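Local coordinates for protein tyrosine--tRNA ligase (Aeropyrum pernix, PDB 2CYA) that probably attaches tyrosine to its cognate tRNA in two steps, activating the amino acid with ATP and passing it from the adenylate to the acceptor end, at residues A[257-261]-A[331-335]; A[250-254]-A[338-342]. One frame throughout, in Å; residues are numbered along the deposited sequence.

In the fold
Both contacts hold the chain just after the KMSKS region against one helix, 323-346, and their centres are about 10 Å apart. Contact 1 (257-261 with 331-335) is helix on helix and mostly buried, an aliphatic interface edged by one arginine-glutamate pair. Contact 2 (250-254 with 338-342) is only partly buried and sets a loop on the later turns of the same helix; there a few aliphatic contacts accompany a network of two arginines and one aspartate. The two are continuous: Lys-260 NZ lies 2.7 Å from Asp-252 OD2 in a salt bridge, and Ile-257 packs on Val-338. Contact 1 is nested within the chain loop that contact 2 closes.

Contact 1. Residues A[257-261]-A[331-335]; sequences IRRKI and AESLI
Arg-258 and Glu-332 meet with their flat groups nearly coplanar, the guanidinium and carboxylate planes only 7° apart. The grip is side-on: Arg-258 NE gives a short bond of 2.7 Å to Glu-332 OE2, and Arg-258 NH1 a longer one of 3.3 Å to Glu-332 OE1. Both are almost straight at the hydrogen, both acceptors lie close to the guanidinium plane, and each oxygen uses its syn lone pair, so this two-point pairing should limit rotation of either group. The chains reach it differently. Arg-258 runs extended from CG to NE, whereas Glu-332 folds at chi2 (-59°), which turns its carboxylate back toward the other helix. Ile-335 CD1 lies over one face of the guanidinium, off toward its rim and 3.8 Å from Arg-258 CZ, the two side chains crossing at about a right angle.

Beneath this pair the interface is aliphatic. Ala-331 presents its methyl to Ile-261, with Ala-331 CB 3.8 Å from Ile-261 CG2, and its small side chain accompanies the closest pair of CA atoms, Arg-258 CA and Ala-331 CA at 5.5 Å. Ile-257 offers its CG2 branch to two residues at once, standing 4.0 Å from Ile-335 CG1 and 4.1 Å from Leu-334 CD2. That same Leu-334 methyl also meets Ile-261 CD1, and thus touches both isoleucines of helix 254-262.

The axes of the two short segments pass 9.5 Å apart at 140°, closer to antiparallel than to perpendicular. Helix 275-284 adds to the apolar core, its Ile-279 touching both Ile-261 and Leu-334, while Ile-257 also packs on Val-248 in the loop leading to helix 254-262.

Contact 2. Residues A[250-254]-A[338-342]; sequences VVDSD and VRPIR
Arg-342 and Arg-339 share the carboxylate of Asp-254, one at each oxygen. Arg-342 approaches end-on and directs both terminal nitrogens at a single atom: NH1 and NH2 each lie 2.9 Å from Asp-254 OD2, arriving from the same face of the carboxylate. Both N-H...O angles are bent, near 143°, as expected when two donors of one guanidinium converge on one acceptor. The other oxygen, Asp-254 OD1, accepts from Arg-339 NH2 at 2.6 Å. All three donors stand about 35° out of the carboxylate plane, although the oxygens remain near the guanidinium planes. Two positive groups beside one carboxylate would be expected to favour its ionised form.

Arg-342 NH1 has a second acceptor, Asp-252 O at 2.8 Å, reached in the carbonyl plane on a lone pair. One nitrogen thereby joins the backbone of the loop to the side chain that opens helix 254-262. The bend at chi3 (56°) swings the guanidinium there after the aliphatic part of Arg-342 has passed the loop, where its CB comes within 3.4 Å of Val-250 O. One apolar pair completes the join, Val-250 CB 3.7 Å from Ile-341 CG2, while Val-338 CG1 packs 3.5 Å from the Val-250 carbonyl oxygen.

Other polar groups of the two segments bond to residues nearby: Asp-252 OD2 takes Lys-260 NZ and Phe-249 N, Arg-339 NH1 pairs with Glu-336, and Val-250 is backbone-bonded to Ala-48, the residue before His-49.

Ser-253 is the N-cap of helix 254-262, its OG accepting from Asp-256 N. The site is thus a capped helix start tied to helix 323-346 by a salt-bridge network. The loop follows the class I KMSKS region and, through Ala-48, lies beside His-Ile-Gly-Trp, the counterpart of the HIGH signature, whose His-49 probably binds ATP.

Contact 1. Residues A[257-261]-A[331-335]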
loop_
_atom_site.group_PDB
_atom_site.type_symbol
_atom_site.label_atom_id
_atom_site.label_comp_id
_atom_site.label_asym_id
_atom_site.label_seq_id
_atom_site.Cartn_x
_atom_site.Cartn_y
_atom_site.Cartn_z
ATOM N N ILE A 257 32.150 -21.356 -16.840
ATOM C CA ILE A 257 32.899 -20.311 -16.151
ATOM C C ILE A 257 34.152 -19.883 -16.939
ATOM O O ILE A 257 34.473 -18.699 -17.013
ATOM C CB ILE A 257 33.298 -20.770 -14.722
ATOM C CG1 ILE A 257 32.038 -20.947 -13.867
ATOM C CG2 ILE A 257 34.202 -19.740 -14.058
ATOM C CD1 ILE A 257 32.318 -21.473 -12.464
ATOM N N ARG A 258 34.874 -20.845 -17.503
ATOM C CA ARG A 258 36.062 -20.532 -18.295
ATOM C C ARG A 258 35.696 -19.697 -19.530
ATOM O O ARG A 258 36.406 -18.746 -19.883
ATOM C CB ARG A 258 36.751 -21.820 -18.748
ATOM C CG ARG A 258 37.688 -22.409 -17.718
ATOM C CD ARG A 258 38.216 -23.755 -18.142
ATOM N NE ARG A 258 38.848 -24.410 -16.998
ATOM C CZ ARG A 258 38.547 -25.630 -16.564
ATOM N NH1 ARG A 258 39.180 -26.114 -15.509
ATOM N NH2 ARG A 258 37.638 -26.369 -17.191
ATOM N N ARG A 259 34.589 -20.058 -20.178
ATOM C CA ARG A 259 34.138 -19.347 -21.374
ATOM C C ARG A 259 33.716 -17.919 -21.033
ATOM O O ARG A 259 34.218 -16.955 -21.618
ATOM C CB ARG A 259 32.953 -20.071 -22.025
ATOM C CG ARG A 259 32.403 -19.380 -23.287
ATOM C CD ARG A 259 30.918 -19.679 -23.445
ATOM N NE ARG A 259 30.653 -21.067 -23.083
ATOM C CZ ARG A 259 29.651 -21.483 -22.309
ATOM N NH1 ARG A 259 29.531 -22.778 -22.051
ATOM N NH2 ARG A 259 28.779 -20.624 -21.799
ATOM N N LYS A 260 32.796 -17.794 -20.077
ATOM C CA LYS A 260 32.298 -16.486 -19.666
ATOM C C LYS A 260 33.398 -15.551 -19.199
ATOM O O LYS A 260 33.376 -14.367 -19.515
ATOM C CB LYS A 260 31.240 -16.641 -18.570
ATOM C CG LYS A 260 29.970 -17.324 -19.046
ATOM C CD LYS A 260 28.951 -17.435 -17.907
ATOM C CE LYS A 260 27.704 -18.181 -18.332
ATOM N NZ LYS A 260 26.671 -18.082 -17.256
ATOM N N ILE A 261 34.359 -16.063 -18.441
ATOM C CA ILE A 261 35.446 -15.208 -17.972
ATOM C C ILE A 261 36.408 -14.855 -19.121
ATOM O O ILE A 261 36.862 -13.717 -19.242
ATOM C CB ILE A 261 36.227 -15.894 -16.833
ATOM C CG1 ILE A 261 35.304 -16.081 -15.617
ATOM C CG2 ILE A 261 37.459 -15.080 -16.480
ATOM C CD1 ILE A 261 34.680 -14.799 -15.096
ATOM N N ALA A 331 39.410 -17.215 -13.514
ATOM C CA ALA A 331 38.490 -18.270 -13.914
ATOM C C ALA A 331 38.728 -19.524 -13.103
ATOM O O ALA A 331 37.788 -20.111 -12.558
ATOM C CB ALA A 331 38.658 -18.573 -15.393
ATOM N N GLU A 332 39.993 -19.926 -13.005
ATOM C CA GLU A 332 40.338 -21.132 -12.271
ATOM C C GLU A 332 40.042 -21.017 -10.772
ATOM O O GLU A 332 39.554 -21.981 -10.173
ATOM C CB GLU A 332 41.804 -21.520 -12.545
ATOM C CG GLU A 332 42.096 -21.836 -14.046
ATOM C CD GLU A 332 41.236 -22.979 -14.590
ATOM O OE1 GLU A 332 41.190 -24.053 -13.936
ATOM O OE2 GLU A 332 40.610 -22.810 -15.666
ATOM N N SER A 333 40.314 -19.861 -10.159
ATOM C CA SER A 333 40.003 -19.681 -8.733
ATOM C C SER A 333 38.475 -19.647 -8.495
ATOM O O SER A 333 37.967 -20.179 -7.508
ATOM C CB SER A 333 40.612 -18.387 -8.212
ATOM O OG SER A 333 42.003 -18.381 -8.430
ATOM N N LEU A 334 37.748 -19.017 -9.405
ATOM C CA LEU A 334 36.294 -18.917 -9.284
ATOM C C LEU A 334 35.695 -20.313 -9.314
ATOM O O LEU A 334 34.725 -20.612 -8.625
ATOM C CB LEU A 334 35.746 -18.097 -10.448
ATOM C CG LEU A 334 34.382 -17.457 -10.295
ATOM C CD1 LEU A 334 34.300 -16.723 -8.954
ATOM C CD2 LEU A 334 34.179 -16.490 -11.486
ATOM N N ILE A 335 36.275 -21.165 -10.144
ATOM C CA ILE A 335 35.831 -22.533 -10.236
ATOM C C ILE A 335 35.934 -23.208 -8.857
ATOM O O ILE A 335 35.020 -23.923 -8.456
ATOM C CB ILE A 335 36.669 -23.292 -11.277
ATOM C CG1 ILE A 335 36.190 -22.889 -12.687
ATOM C CG2 ILE A 335 36.590 -24.792 -11.014
ATOM C CD1 ILE A 335 37.033 -23.426 -13.832
#

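Contact 2. Residues A[250-254]-A[338-342]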
loop_
_atom_site.group_PDB
_atom_site.type_symbol
_atom_site.label_atom_id
_atom_site.label_comp_id
_atom_site.label_asym_id
_atom_site.label_seq_id
_atom_site.Cartn_x
_atom_site.Cartn_y
_atom_site.Cartn_z
ATOM N N VAL A 250 25.843 -19.807 -9.752
ATOM C CA VAL A 250 26.468 -20.732 -8.823
ATOM C C VAL A 250 26.360 -22.162 -9.293
ATOM O O VAL A 250 26.923 -23.046 -8.666
ATOM C CB VAL A 250 25.882 -20.630 -7.380
ATOM C CG1 VAL A 250 26.179 -19.260 -6.795
ATOM C CG2 VAL A 250 24.395 -20.907 -7.391
ATOM N N VAL A 251 25.639 -22.396 -10.390
ATOM C CA VAL A 251 25.516 -23.752 -10.908
ATOM C C VAL A 251 26.079 -23.905 -12.315
ATOM O O VAL A 251 25.829 -24.915 -12.970
ATOM C CB VAL A 251 24.047 -24.280 -10.916
ATOM C CG1 VAL A 251 23.513 -24.400 -9.482
ATOM C CG2 VAL A 251 23.165 -23.379 -11.769
ATOM N N ASP A 252 26.824 -22.911 -12.790
ATOM C CA ASP A 252 27.444 -23.013 -14.111
ATOM C C ASP A 252 28.555 -24.063 -14.022
ATOM O O ASP A 252 29.182 -24.229 -12.967
ATOM C CB ASP A 252 28.099 -21.691 -14.542
ATOM C CG ASP A 252 27.117 -20.699 -15.099
ATOM O OD1 ASP A 252 26.028 -21.126 -15.511
ATOM O OD2 ASP A 252 27.441 -19.488 -15.138
ATOM N N SER A 253 28.812 -24.744 -15.135
ATOM C CA SER A 253 29.860 -25.765 -15.201
ATOM C C SER A 253 31.215 -25.075 -15.194
ATOM O O SER A 253 31.291 -23.862 -15.418
ATOM C CB SER A 253 29.718 -26.575 -16.498
ATOM O OG SER A 253 29.936 -25.746 -17.638
ATOM N N ASP A 254 32.279 -25.838 -14.942
ATOM C CA ASP A 254 33.636 -25.281 -14.948
ATOM C C ASP A 254 33.907 -24.707 -16.345
ATOM O O ASP A 254 34.550 -23.671 -16.486
ATOM C CB ASP A 254 34.691 -26.367 -14.658
ATOM C CG ASP A 254 34.639 -26.888 -13.225
ATOM O OD1 ASP A 254 35.375 -27.844 -12.934
ATOM O OD2 ASP A 254 33.885 -26.346 -12.386
ATOM N N VAL A 338 33.126 -21.889 -6.674
ATOM C CA VAL A 338 31.828 -22.385 -7.094
ATOM C C VAL A 338 31.600 -23.893 -6.941
ATOM O O VAL A 338 30.500 -24.326 -6.600
ATOM C CB VAL A 338 31.556 -21.967 -8.558
ATOM C CG1 VAL A 338 30.363 -22.708 -9.102
ATOM C CG2 VAL A 338 31.313 -20.458 -8.622
ATOM N N ARG A 339 32.641 -24.683 -7.176
ATOM C CA ARG A 339 32.539 -26.135 -7.094
ATOM C C ARG A 339 31.717 -26.655 -5.916
ATOM O O ARG A 339 30.724 -27.353 -6.118
ATOM C CB ARG A 339 33.943 -26.756 -7.090
ATOM C CG ARG A 339 33.966 -28.277 -7.108
ATOM C CD ARG A 339 35.343 -28.794 -7.564
ATOM N NE ARG A 339 35.587 -28.541 -8.991
ATOM C CZ ARG A 339 36.793 -28.323 -9.513
ATOM N NH1 ARG A 339 37.869 -28.325 -8.730
ATOM N NH2 ARG A 339 36.929 -28.096 -10.816
ATOM N N PRO A 340 32.107 -26.322 -4.674
ATOM C CA PRO A 340 31.321 -26.818 -3.542
ATOM C C PRO A 340 29.889 -26.271 -3.449
ATOM O O PRO A 340 28.989 -26.976 -2.990
ATOM C CB PRO A 340 32.182 -26.449 -2.325
ATOM C CG PRO A 340 32.938 -25.250 -2.796
ATOM C CD PRO A 340 33.315 -25.625 -4.210
ATOM N N ILE A 341 29.676 -25.022 -3.866
ATOM C CA ILE A 341 28.333 -24.443 -3.837
ATOM C C ILE A 341 27.452 -25.176 -4.846
ATOM O O ILE A 341 26.304 -25.550 -4.551
ATOM C CB ILE A 341 28.373 -22.958 -4.191
ATOM C CG1 ILE A 341 29.207 -22.230 -3.130
ATOM C CG2 ILE A 341 26.941 -22.391 -4.284
ATOM C CD1 ILE A 341 29.512 -20.802 -3.444
ATOM N N ARG A 342 28.000 -25.373 -6.041
ATOM C CA ARG A 342 27.305 -26.076 -7.102
ATOM C C ARG A 342 26.935 -27.484 -6.629
ATOM O O ARG A 342 25.827 -27.970 -6.882
ATOM C CB ARG A 342 28.209 -26.159 -8.330
ATOM C CG ARG A 342 27.563 -26.786 -9.559
ATOM C CD ARG A 342 28.511 -26.667 -10.737
ATOM N NE ARG A 342 29.791 -27.276 -10.411
ATOM C CZ ARG A 342 30.964 -26.905 -10.908
ATOM N NH1 ARG A 342 31.060 -25.901 -11.782
ATOM N NH2 ARG A 342 32.048 -27.537 -10.506
#